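PDB 7CTQ: peptidyl tryptophan dihydroxylase from Pseudomonas putida, which uses FAD to dihydroxylate a peptidyl tryptophan, a step essential for making the tryptophylquinone cofactor, probably that of quinohemoprotein amine dehydrogenase. Local coordinates for residues Glu157-Leu162 with Val239-Ser244; Asp181-Met186 with Gln197-Ala202; Ala266-Ser271 with Asp323-Glu328. One frame throughout, in Å; residues are numbered along the deposited sequence.

Contact 1: Glu157-Leu162 with Val239-Ser244; sequences ETVSLL and VHARSS. With FAD (flavin-adenine dinucleotide), chain C.
Thr158 O is gripped by two donors at the end of an antiparallel strand pair, 158-162 with 239-243. Ser244 N reaches it at 2.9 Å from above the carbonyl plane, 42° out of it, and a water also donates to it. The same water donates to Glu157 OE2 and accepts from Ser243 OG, tying both segments together; Glu157 OE2 also forms a salt bridge with Arg154. Further along, Ser160 pairs with Arg242 and Leu162 with His240, each through two backbone hydrogen bonds, the Ser160 N to Arg242 O bond being 2.7 Å. The hydroxyls of Ser160 and Ser244 meet at 3.1 Å between their OG atoms, and Ser160 OG bonds in addition to Thr199. Leu162 and His240 run alongside each other, CD2 to CD2 at 3.8 Å, while Leu161 CD2 rests on Ala241 CB on the other face of the sheet. Arg242, bent at its second and third torsions, presents one face of its guanidinium to the flavin methyl C7M, and its NH1 comes within 3.2 Å of FAD C7. The strand pair thus sets a cationic group against the dimethylbenzene end of the flavin, where it would probably draw ring electron density toward itself.

Contact 2: Asp181-Met186 with Gln197-Ala202; sequences DGWAWM and QVTLDA. With FAD (flavin-adenine dinucleotide), chain C.
Thr199 sits over the indole of Trp183, its CB 3.9 Å from the centroid of the five-membered ring and only 23° off the ring normal, a CH-pi contact. Thr199 OG1 lies over the same face, 3.6 Å from Trp183 CZ2, and is hydrogen-bonded to the hydroxyl of Ser160. The indole reaches this place because Trp183 CG is tucked between the backbone N and the carbonyl carbon (chi1 59°), laying the ring alongside the neighbouring strand. Gln197 runs alongside Trp183, the amide nearly perpendicular to that ring, and passes aslant Trp185, its NE2 3.8 Å from Trp185 CB and the amide at 44° to the Trp185 ring. Its other amide atom, OE1, stands 3.5 Å from FAD C6, and Tyr195 OH bonds to that oxygen, helping to fix which way the amide is turned. NE2 meanwhile bonds to a hexanediol, probably from the crystallisation liquor. Behind this polar and aromatic face, the backbone sets the spacing: Trp183 pairs with Thr199 and Trp185 with Gln197, each through two hydrogen bonds, and on the reverse side Ala184 CB meets Val198 CG2 at 4.2 Å. Beyond the last of these bonds a water bridges Asp181 O and Asp201 N. The whole is an antiparallel beta hairpin, strands 182-188 and 193-201, set in the mixed sheet that reaches the dimethylbenzene end of the flavin.

Contact 3: Ala266-Ser271 with Asp323-Glu328; sequences AVDPLS and DFYGQE. With FAD (flavin-adenine dinucleotide), chain C.
Tyr325, near the end of helix 299-327, meets Asp268 and Leu270 of a loop that follows a Gly-Asp sequence like that of related flavin-dependent monooxygenases, whose Asp262 N bonds to FAD here. The tyrosine ring is held from two directions. Leu270 CD2 stands over one face, 3.4 Å from the centroid and 1° off the normal, a CH-pi contact almost exactly above the ring centre. Leu270 CG, anti to the backbone N (chi1 -179°), carries the chain toward the helix, and the turn at the second torsion settles which methyl meets the ring; the same methyl, CD2, lies 3.6 Å from Phe324 CB. Asp268 OD2 lies at the ring edge, in its plane, and accepts from Tyr325 OH, although the modelled length of 2.4 Å is doubtful in detail. Asp268 carries its carboxylate between the backbone N and the carbonyl carbon (chi1 82°), a bend that also lets OD1 accept a weak bond from Leu270 N at 3.4 Å. A phenylalanine in place of Tyr325 would probably leave the Asp268 carboxylate and the Trp183 indole N-H without the hydroxyl they share. Phe324 CE2 lies 3.9 Å from Ser271 CA. Between Asp268 and Leu270, Pro269 points away from the helix and against the cofactor, with Pro269 CB 3.4 Å from FAD C5X.

Contacts 1 and 2, with centres about 8 Å apart, belong to one sheet: strand 158-166 is flanked by 238-243 and 193-201, and Leu161 N to Val198 O at 2.8 Å and Val159 N to Leu200 O at 2.9 Å probably bond the two contacts together. Contact 3 lies about 12 Å from contact 2, centre to centre, and is joined to it by a probable hydrogen bond of 3.1 Å from Trp183 NE1 to Tyr325 OH. Contact 1 meets contact 3 by packing alone, Ser244 O 3.2 Å from Asp268 CB. All three converge on FAD, with Arg242 and Pro269 on opposite faces of the isoalloxazine and Gln197 near C6.

Contact 1: Glu157-Leu162 with Val239-Ser244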
# COMPACT_ATOMS: atom_id res chain seq x y z
N GLU A 157 -3.04 17.27 4.97
CA GLU A 157 -3.99 16.62 5.85
C GLU A 157 -5.32 16.41 5.14
O GLU A 157 -5.90 17.35 4.58
CB GLU A 157 -4.20 17.44 7.12
CG GLU A 157 -4.68 16.60 8.29
CD GLU A 157 -3.65 15.55 8.70
OE1 GLU A 157 -2.43 15.84 8.62
OE2 GLU A 157 -4.07 14.44 9.08
N THR A 158 -5.80 15.17 5.14
CA THR A 158 -6.92 14.78 4.29
C THR A 158 -7.90 13.92 5.07
O THR A 158 -7.48 13.04 5.84
CB THR A 158 -6.41 14.02 3.05
OG1 THR A 158 -5.38 14.79 2.40
CG2 THR A 158 -7.51 13.78 2.06
N VAL A 159 -9.19 14.16 4.88
CA VAL A 159 -10.24 13.40 5.55
C VAL A 159 -11.20 12.85 4.51
O VAL A 159 -11.55 13.54 3.53
CB VAL A 159 -10.97 14.25 6.61
CG1 VAL A 159 -12.17 13.51 7.16
CG2 VAL A 159 -10.05 14.57 7.77
N SER A 160 -11.61 11.60 4.69
CA SER A 160 -12.63 10.99 3.85
C SER A 160 -13.87 10.82 4.72
O SER A 160 -13.80 10.18 5.77
CB SER A 160 -12.13 9.67 3.27
OG SER A 160 -11.07 9.89 2.34
N LEU A 161 -14.97 11.44 4.31
CA LEU A 161 -16.24 11.34 5.03
C LEU A 161 -17.14 10.35 4.30
O LEU A 161 -17.33 10.45 3.08
CB LEU A 161 -16.94 12.70 5.12
CG LEU A 161 -16.14 13.88 5.66
CD1 LEU A 161 -16.98 15.14 5.53
CD2 LEU A 161 -15.74 13.63 7.11
N LEU A 162 -17.73 9.43 5.05
CA LEU A 162 -18.43 8.29 4.48
C LEU A 162 -19.89 8.25 4.96
O LEU A 162 -20.17 8.42 6.15
CB LEU A 162 -17.71 7.00 4.86
CG LEU A 162 -18.56 5.74 4.76
CD1 LEU A 162 -18.63 5.29 3.32
CD2 LEU A 162 -17.99 4.65 5.65
N VAL A 239 -22.77 7.98 9.41
CA VAL A 239 -21.75 8.97 9.08
C VAL A 239 -20.45 8.55 9.74
O VAL A 239 -20.43 8.30 10.96
CB VAL A 239 -22.15 10.40 9.53
CG1 VAL A 239 -21.22 11.43 8.90
CG2 VAL A 239 -23.58 10.72 9.17
N HIS A 240 -19.38 8.47 8.95
CA HIS A 240 -18.06 8.10 9.47
C HIS A 240 -17.01 9.01 8.86
O HIS A 240 -17.13 9.43 7.70
CB HIS A 240 -17.69 6.65 9.14
CG HIS A 240 -18.69 5.63 9.61
ND1 HIS A 240 -18.60 5.00 10.83
CD2 HIS A 240 -19.79 5.12 9.00
CE1 HIS A 240 -19.60 4.15 10.95
NE2 HIS A 240 -20.34 4.20 9.86
N ALA A 241 -15.98 9.32 9.64
CA ALA A 241 -14.89 10.16 9.20
C ALA A 241 -13.58 9.38 9.32
O ALA A 241 -13.29 8.82 10.38
CB ALA A 241 -14.85 11.46 10.01
N ARG A 242 -12.82 9.32 8.23
CA ARG A 242 -11.56 8.58 8.15
C ARG A 242 -10.44 9.54 7.81
O ARG A 242 -10.54 10.30 6.84
CB ARG A 242 -11.62 7.48 7.08
CG ARG A 242 -12.64 6.38 7.33
CD ARG A 242 -12.19 5.01 6.76
NE ARG A 242 -13.09 4.54 5.70
CZ ARG A 242 -12.71 3.83 4.64
NH1 ARG A 242 -11.45 3.42 4.49
NH2 ARG A 242 -13.62 3.47 3.73
N SER A 243 -9.36 9.48 8.58
CA SER A 243 -8.13 10.13 8.13
C SER A 243 -7.61 9.40 6.91
O SER A 243 -7.41 8.18 6.94
CB SER A 243 -7.09 10.15 9.24
OG SER A 243 -5.87 10.74 8.76
N SER A 244 -7.42 10.13 5.81
CA SER A 244 -6.89 9.55 4.57
C SER A 244 -5.61 10.26 4.14
O SER A 244 -5.26 10.24 2.96
CB SER A 244 -7.94 9.60 3.47
OG SER A 244 -8.36 10.94 3.27
PA FAD C . -6.19 -3.14 7.05
O1A FAD C . -6.79 -3.65 5.80
O2A FAD C . -6.87 -1.89 7.58
O5B FAD C . -6.11 -4.31 8.08
C5B FAD C . -5.96 -4.06 9.49
C4B FAD C . -6.66 -5.19 10.20
O4B FAD C . -6.35 -5.13 11.61
C3B FAD C . -8.19 -5.19 10.10
O3B FAD C . -8.67 -6.53 9.97
C2B FAD C . -8.62 -4.53 11.42
O2B FAD C . -9.90 -4.98 11.88
C1B FAD C . -7.54 -5.04 12.36
N9A FAD C . -7.29 -4.26 13.56
C8A FAD C . -7.29 -2.90 13.72
N7A FAD C . -7.01 -2.50 14.94
C5A FAD C . -6.86 -3.68 15.64
C6A FAD C . -6.58 -3.96 16.99
N6A FAD C . -6.39 -3.02 17.92
N1A FAD C . -6.48 -5.26 17.37
C2A FAD C . -6.66 -6.21 16.45
N3A FAD C . -6.93 -6.06 15.15
C4A FAD C . -7.02 -4.77 14.80
N1 FAD C . -7.80 0.47 -1.30
C2 FAD C . -8.22 -0.05 -2.49
O2 FAD C . -7.63 -0.98 -3.04
N3 FAD C . -9.35 0.47 -3.09
C4 FAD C . -10.13 1.49 -2.61
O4 FAD C . -11.13 1.86 -3.24
C4X FAD C . -9.68 2.04 -1.35
N5 FAD C . -10.36 3.02 -0.82
C5X FAD C . -9.92 3.54 0.39
C6 FAD C . -10.63 4.60 0.96
C7 FAD C . -10.22 5.17 2.16
C7M FAD C . -11.02 6.30 2.75
C8 FAD C . -9.08 4.68 2.80
C8M FAD C . -8.61 5.27 4.11
C9 FAD C . -8.37 3.62 2.24
C9A FAD C . -8.77 3.06 1.04
N10 FAD C . -8.08 1.99 0.44
C10 FAD C . -8.49 1.46 -0.76
C1' FAD C . -6.85 1.47 1.05
C2' FAD C . -7.01 0.13 1.75
O2' FAD C . -8.12 0.14 2.66
C3' FAD C . -5.72 -0.16 2.51
O3' FAD C . -4.63 0.09 1.63
C4' FAD C . -5.58 -1.58 3.05
O4' FAD C . -6.80 -2.05 3.61
C5' FAD C . -4.46 -1.66 4.07
O5' FAD C . -4.24 -3.04 4.39
P FAD C . -3.67 -3.45 5.79
O1P FAD C . -2.30 -2.77 5.93
O2P FAD C . -3.71 -4.93 5.95
O3P FAD C . -4.67 -2.75 6.80
O HOH W 1 -6.69 13.49 8.60

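Contact 2: Asp181-Met186 with Gln197-Ala202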
# COMPACT_ATOMS: atom_id res chain seq x y z
N ASP A 181 -13.84 21.24 -4.39
CA ASP A 181 -12.93 21.25 -3.25
C ASP A 181 -12.68 19.83 -2.74
O ASP A 181 -12.39 19.62 -1.56
CB ASP A 181 -13.46 22.15 -2.13
CG ASP A 181 -14.80 21.67 -1.57
OD1 ASP A 181 -15.53 20.95 -2.29
OD2 ASP A 181 -15.14 22.00 -0.41
N GLY A 182 -12.81 18.85 -3.62
CA GLY A 182 -12.64 17.47 -3.22
C GLY A 182 -13.06 16.56 -4.35
O GLY A 182 -13.29 17.00 -5.48
N TRP A 183 -13.16 15.28 -4.03
CA TRP A 183 -13.70 14.31 -4.96
C TRP A 183 -14.49 13.28 -4.17
O TRP A 183 -14.25 13.07 -2.98
CB TRP A 183 -12.60 13.65 -5.84
CG TRP A 183 -11.56 12.93 -5.06
CD1 TRP A 183 -10.41 13.47 -4.51
CD2 TRP A 183 -11.54 11.54 -4.74
NE1 TRP A 183 -9.69 12.49 -3.87
CE2 TRP A 183 -10.36 11.29 -4.00
CE3 TRP A 183 -12.40 10.47 -5.01
CZ2 TRP A 183 -10.03 10.02 -3.51
CZ3 TRP A 183 -12.07 9.21 -4.54
CH2 TRP A 183 -10.90 9.00 -3.79
N ALA A 184 -15.43 12.64 -4.84
CA ALA A 184 -16.29 11.67 -4.18
C ALA A 184 -16.25 10.34 -4.92
O ALA A 184 -16.14 10.29 -6.14
CB ALA A 184 -17.75 12.18 -4.10
N TRP A 185 -16.33 9.26 -4.14
CA TRP A 185 -16.49 7.91 -4.64
C TRP A 185 -17.78 7.34 -4.07
O TRP A 185 -18.05 7.51 -2.87
CB TRP A 185 -15.31 7.04 -4.24
CG TRP A 185 -15.58 5.58 -4.21
CD1 TRP A 185 -15.75 4.79 -3.10
CD2 TRP A 185 -15.69 4.71 -5.34
NE1 TRP A 185 -15.97 3.49 -3.47
CE2 TRP A 185 -15.94 3.41 -4.84
CE3 TRP A 185 -15.61 4.90 -6.72
CZ2 TRP A 185 -16.10 2.31 -5.68
CZ3 TRP A 185 -15.78 3.81 -7.56
CH2 TRP A 185 -16.01 2.52 -7.03
N MET A 186 -18.56 6.67 -4.90
CA MET A 186 -19.83 6.10 -4.44
C MET A 186 -20.09 4.75 -5.09
O MET A 186 -19.68 4.50 -6.23
CB MET A 186 -21.01 7.05 -4.72
CG MET A 186 -21.20 7.34 -6.19
SD MET A 186 -22.27 8.75 -6.47
CE MET A 186 -21.09 10.10 -6.54
N GLN A 197 -18.43 8.38 -0.25
CA GLN A 197 -17.23 8.79 0.48
C GLN A 197 -16.61 9.97 -0.25
O GLN A 197 -16.28 9.88 -1.43
CB GLN A 197 -16.25 7.63 0.60
CG GLN A 197 -14.78 7.99 0.56
CD GLN A 197 -13.94 6.84 0.08
OE1 GLN A 197 -13.93 5.76 0.69
NE2 GLN A 197 -13.25 7.04 -1.05
N VAL A 198 -16.51 11.09 0.45
CA VAL A 198 -15.99 12.31 -0.14
C VAL A 198 -14.67 12.60 0.54
O VAL A 198 -14.52 12.41 1.76
CB VAL A 198 -16.96 13.50 -0.03
CG1 VAL A 198 -17.13 13.95 1.42
CG2 VAL A 198 -16.50 14.63 -0.93
N THR A 199 -13.69 13.00 -0.26
CA THR A 199 -12.33 13.23 0.21
C THR A 199 -12.05 14.72 0.12
O THR A 199 -12.27 15.33 -0.93
CB THR A 199 -11.34 12.41 -0.62
OG1 THR A 199 -11.59 11.02 -0.38
CG2 THR A 199 -9.89 12.75 -0.24
N LEU A 200 -11.62 15.30 1.23
CA LEU A 200 -11.51 16.74 1.36
C LEU A 200 -10.30 17.06 2.22
O LEU A 200 -9.78 16.19 2.93
CB LEU A 200 -12.75 17.36 2.01
CG LEU A 200 -14.13 17.02 1.45
CD1 LEU A 200 -15.17 17.14 2.56
CD2 LEU A 200 -14.44 17.95 0.29
N ASP A 201 -9.88 18.31 2.17
CA ASP A 201 -8.92 18.82 3.14
C ASP A 201 -9.52 18.77 4.54
O ASP A 201 -10.71 19.05 4.73
CB ASP A 201 -8.51 20.24 2.77
CG ASP A 201 -7.04 20.50 3.04
OD1 ASP A 201 -6.67 20.66 4.23
OD2 ASP A 201 -6.27 20.53 2.06
N ALA A 202 -8.71 18.39 5.52
CA ALA A 202 -9.21 18.30 6.89
C ALA A 202 -9.61 19.66 7.46
O ALA A 202 -10.46 19.71 8.36
CB ALA A 202 -8.17 17.65 7.80
PA FAD C . -6.19 -3.14 7.05
O1A FAD C . -6.79 -3.65 5.80
O2A FAD C . -6.87 -1.89 7.58
O5B FAD C . -6.11 -4.31 8.08
C5B FAD C . -5.96 -4.06 9.49
C4B FAD C . -6.66 -5.19 10.20
O4B FAD C . -6.35 -5.13 11.61
C3B FAD C . -8.19 -5.19 10.10
O3B FAD C . -8.67 -6.53 9.97
C2B FAD C . -8.62 -4.53 11.42
O2B FAD C . -9.90 -4.98 11.88
C1B FAD C . -7.54 -5.04 12.36
N9A FAD C . -7.29 -4.26 13.56
C8A FAD C . -7.29 -2.90 13.72
N7A FAD C . -7.01 -2.50 14.94
C5A FAD C . -6.86 -3.68 15.64
C6A FAD C . -6.58 -3.96 16.99
N6A FAD C . -6.39 -3.02 17.92
N1A FAD C . -6.48 -5.26 17.37
C2A FAD C . -6.66 -6.21 16.45
N3A FAD C . -6.93 -6.06 15.15
C4A FAD C . -7.02 -4.77 14.80
N1 FAD C . -7.80 0.47 -1.30
C2 FAD C . -8.22 -0.05 -2.49
O2 FAD C . -7.63 -0.98 -3.04
N3 FAD C . -9.35 0.47 -3.09
C4 FAD C . -10.13 1.49 -2.61
O4 FAD C . -11.13 1.86 -3.24
C4X FAD C . -9.68 2.04 -1.35
N5 FAD C . -10.36 3.02 -0.82
C5X FAD C . -9.92 3.54 0.39
C6 FAD C . -10.63 4.60 0.96
C7 FAD C . -10.22 5.17 2.16
C7M FAD C . -11.02 6.30 2.75
C8 FAD C . -9.08 4.68 2.80
C8M FAD C . -8.61 5.27 4.11
C9 FAD C . -8.37 3.62 2.24
C9A FAD C . -8.77 3.06 1.04
N10 FAD C . -8.08 1.99 0.44
C10 FAD C . -8.49 1.46 -0.76
C1' FAD C . -6.85 1.47 1.05
C2' FAD C . -7.01 0.13 1.75
O2' FAD C . -8.12 0.14 2.66
C3' FAD C . -5.72 -0.16 2.51
O3' FAD C . -4.63 0.09 1.63
C4' FAD C . -5.58 -1.58 3.05
O4' FAD C . -6.80 -2.05 3.61
C5' FAD C . -4.46 -1.66 4.07
O5' FAD C . -4.24 -3.04 4.39
P FAD C . -3.67 -3.45 5.79
O1P FAD C . -2.30 -2.77 5.93
O2P FAD C . -3.71 -4.93 5.95
O3P FAD C . -4.67 -2.75 6.80
O HOH W 2 -11.42 20.31 0.73

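Contact 3: Ala266-Ser271 with Asp323-Glu328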
# COMPACT_ATOMS: atom_id res chain seq x y z
N ALA A 266 1.03 4.66 3.72
CA ALA A 266 -0.25 4.71 3.03
C ALA A 266 -0.35 6.06 2.36
O ALA A 266 -0.02 7.07 2.96
CB ALA A 266 -1.41 4.50 4.00
N VAL A 267 -0.79 6.07 1.11
CA VAL A 267 -1.11 7.31 0.41
C VAL A 267 -2.63 7.42 0.34
O VAL A 267 -3.35 6.52 0.76
CB VAL A 267 -0.45 7.36 -0.98
CG1 VAL A 267 1.04 7.10 -0.84
CG2 VAL A 267 -1.08 6.35 -1.93
N ASP A 268 -3.12 8.55 -0.16
CA ASP A 268 -4.57 8.72 -0.11
C ASP A 268 -5.21 7.81 -1.17
O ASP A 268 -4.51 7.32 -2.07
CB ASP A 268 -4.96 10.22 -0.22
CG ASP A 268 -5.00 10.79 -1.66
OD1 ASP A 268 -4.75 10.11 -2.68
OD2 ASP A 268 -5.39 11.98 -1.76
N PRO A 269 -6.51 7.56 -1.08
CA PRO A 269 -7.12 6.48 -1.87
C PRO A 269 -7.50 6.82 -3.30
O PRO A 269 -8.19 6.01 -3.92
CB PRO A 269 -8.38 6.15 -1.06
CG PRO A 269 -8.76 7.46 -0.46
CD PRO A 269 -7.45 8.08 -0.06
N LEU A 270 -7.08 7.97 -3.85
CA LEU A 270 -7.49 8.33 -5.21
C LEU A 270 -7.13 7.26 -6.25
O LEU A 270 -7.84 7.12 -7.25
CB LEU A 270 -6.88 9.67 -5.62
CG LEU A 270 -7.28 10.15 -7.01
CD1 LEU A 270 -8.81 10.19 -7.17
CD2 LEU A 270 -6.69 11.51 -7.33
N SER A 271 -6.05 6.51 -6.04
CA SER A 271 -5.60 5.60 -7.10
C SER A 271 -6.57 4.45 -7.32
O SER A 271 -6.52 3.82 -8.39
CB SER A 271 -4.22 5.04 -6.77
OG SER A 271 -4.30 4.11 -5.70
N ASP A 323 -0.34 12.51 -10.12
CA ASP A 323 -0.63 12.58 -11.55
C ASP A 323 -2.12 12.39 -11.83
O ASP A 323 -2.65 12.99 -12.77
CB ASP A 323 0.19 11.53 -12.30
CG ASP A 323 1.67 11.86 -12.34
OD1 ASP A 323 2.05 12.94 -11.84
OD2 ASP A 323 2.47 11.04 -12.84
N PHE A 324 -2.80 11.57 -11.03
CA PHE A 324 -4.26 11.51 -11.14
C PHE A 324 -4.88 12.86 -10.80
O PHE A 324 -5.71 13.37 -11.56
CB PHE A 324 -4.83 10.41 -10.23
CG PHE A 324 -4.62 9.03 -10.76
CD1 PHE A 324 -4.95 8.71 -12.07
CD2 PHE A 324 -4.07 8.04 -9.96
CE1 PHE A 324 -4.74 7.43 -12.55
CE2 PHE A 324 -3.86 6.77 -10.44
CZ PHE A 324 -4.20 6.46 -11.73
N TYR A 325 -4.47 13.45 -9.67
CA TYR A 325 -4.96 14.79 -9.34
C TYR A 325 -4.66 15.78 -10.47
O TYR A 325 -5.48 16.66 -10.77
CB TYR A 325 -4.33 15.28 -8.03
CG TYR A 325 -4.99 14.74 -6.77
CD1 TYR A 325 -6.31 15.09 -6.43
CD2 TYR A 325 -4.30 13.90 -5.90
CE1 TYR A 325 -6.91 14.61 -5.25
CE2 TYR A 325 -4.91 13.41 -4.73
CZ TYR A 325 -6.21 13.77 -4.42
OH TYR A 325 -6.80 13.28 -3.27
N GLY A 326 -3.50 15.63 -11.11
CA GLY A 326 -3.13 16.56 -12.16
C GLY A 326 -3.93 16.42 -13.43
O GLY A 326 -3.99 17.36 -14.23
N GLN A 327 -4.54 15.25 -13.65
CA GLN A 327 -5.40 15.09 -14.82
C GLN A 327 -6.63 16.00 -14.76
O GLN A 327 -7.20 16.33 -15.81
CB GLN A 327 -5.83 13.63 -14.97
CG GLN A 327 -4.74 12.77 -15.60
CD GLN A 327 -5.21 11.37 -15.96
OE1 GLN A 327 -5.33 10.50 -15.09
NE2 GLN A 327 -5.46 11.14 -17.24
N GLU A 328 -7.04 16.42 -13.57
CA GLU A 328 -8.15 17.37 -13.41
C GLU A 328 -7.62 18.77 -13.66
O GLU A 328 -7.00 19.39 -12.78
CB GLU A 328 -8.78 17.23 -12.03
CG GLU A 328 -9.80 18.28 -11.70
CD GLU A 328 -10.94 18.33 -12.71
OE1 GLU A 328 -10.92 19.20 -13.60
OE2 GLU A 328 -11.85 17.49 -12.60
PA FAD C . -6.19 -3.14 7.05
O1A FAD C . -6.79 -3.65 5.80
O2A FAD C . -6.87 -1.89 7.58
O5B FAD C . -6.11 -4.31 8.08
C5B FAD C . -5.96 -4.06 9.49
C4B FAD C . -6.66 -5.19 10.20
O4B FAD C . -6.35 -5.13 11.61
C3B FAD C . -8.19 -5.19 10.10
O3B FAD C . -8.67 -6.53 9.97
C2B FAD C . -8.62 -4.53 11.42
O2B FAD C . -9.90 -4.98 11.88
C1B FAD C . -7.54 -5.04 12.36
N9A FAD C . -7.29 -4.26 13.56
C8A FAD C . -7.29 -2.90 13.72
N7A FAD C . -7.01 -2.50 14.94
C5A FAD C . -6.86 -3.68 15.64
C6A FAD C . -6.58 -3.96 16.99
N6A FAD C . -6.39 -3.02 17.92
N1A FAD C . -6.48 -5.26 17.37
C2A FAD C . -6.66 -6.21 16.45
N3A FAD C . -6.93 -6.06 15.15
C4A FAD C . -7.02 -4.77 14.80
N1 FAD C . -7.80 0.47 -1.30
C2 FAD C . -8.22 -0.05 -2.49
O2 FAD C . -7.63 -0.98 -3.04
N3 FAD C . -9.35 0.47 -3.09
C4 FAD C . -10.13 1.49 -2.61
O4 FAD C . -11.13 1.86 -3.24
C4X FAD C . -9.68 2.04 -1.35
N5 FAD C . -10.36 3.02 -0.82
C5X FAD C . -9.92 3.54 0.39
C6 FAD C . -10.63 4.60 0.96
C7 FAD C . -10.22 5.17 2.16
C7M FAD C . -11.02 6.30 2.75
C8 FAD C . -9.08 4.68 2.80
C8M FAD C . -8.61 5.27 4.11
C9 FAD C . -8.37 3.62 2.24
C9A FAD C . -8.77 3.06 1.04
N10 FAD C . -8.08 1.99 0.44
C10 FAD C . -8.49 1.46 -0.76
C1' FAD C . -6.85 1.47 1.05
C2' FAD C . -7.01 0.13 1.75
O2' FAD C . -8.12 0.14 2.66
C3' FAD C . -5.72 -0.16 2.51
O3' FAD C . -4.63 0.09 1.63
C4' FAD C . -5.58 -1.58 3.05
O4' FAD C . -6.80 -2.05 3.61
C5' FAD C . -4.46 -1.66 4.07
O5' FAD C . -4.24 -3.04 4.39
P FAD C . -3.67 -3.45 5.79
O1P FAD C . -2.30 -2.77 5.93
O2P FAD C . -3.71 -4.93 5.95
O3P FAD C . -4.67 -2.75 6.80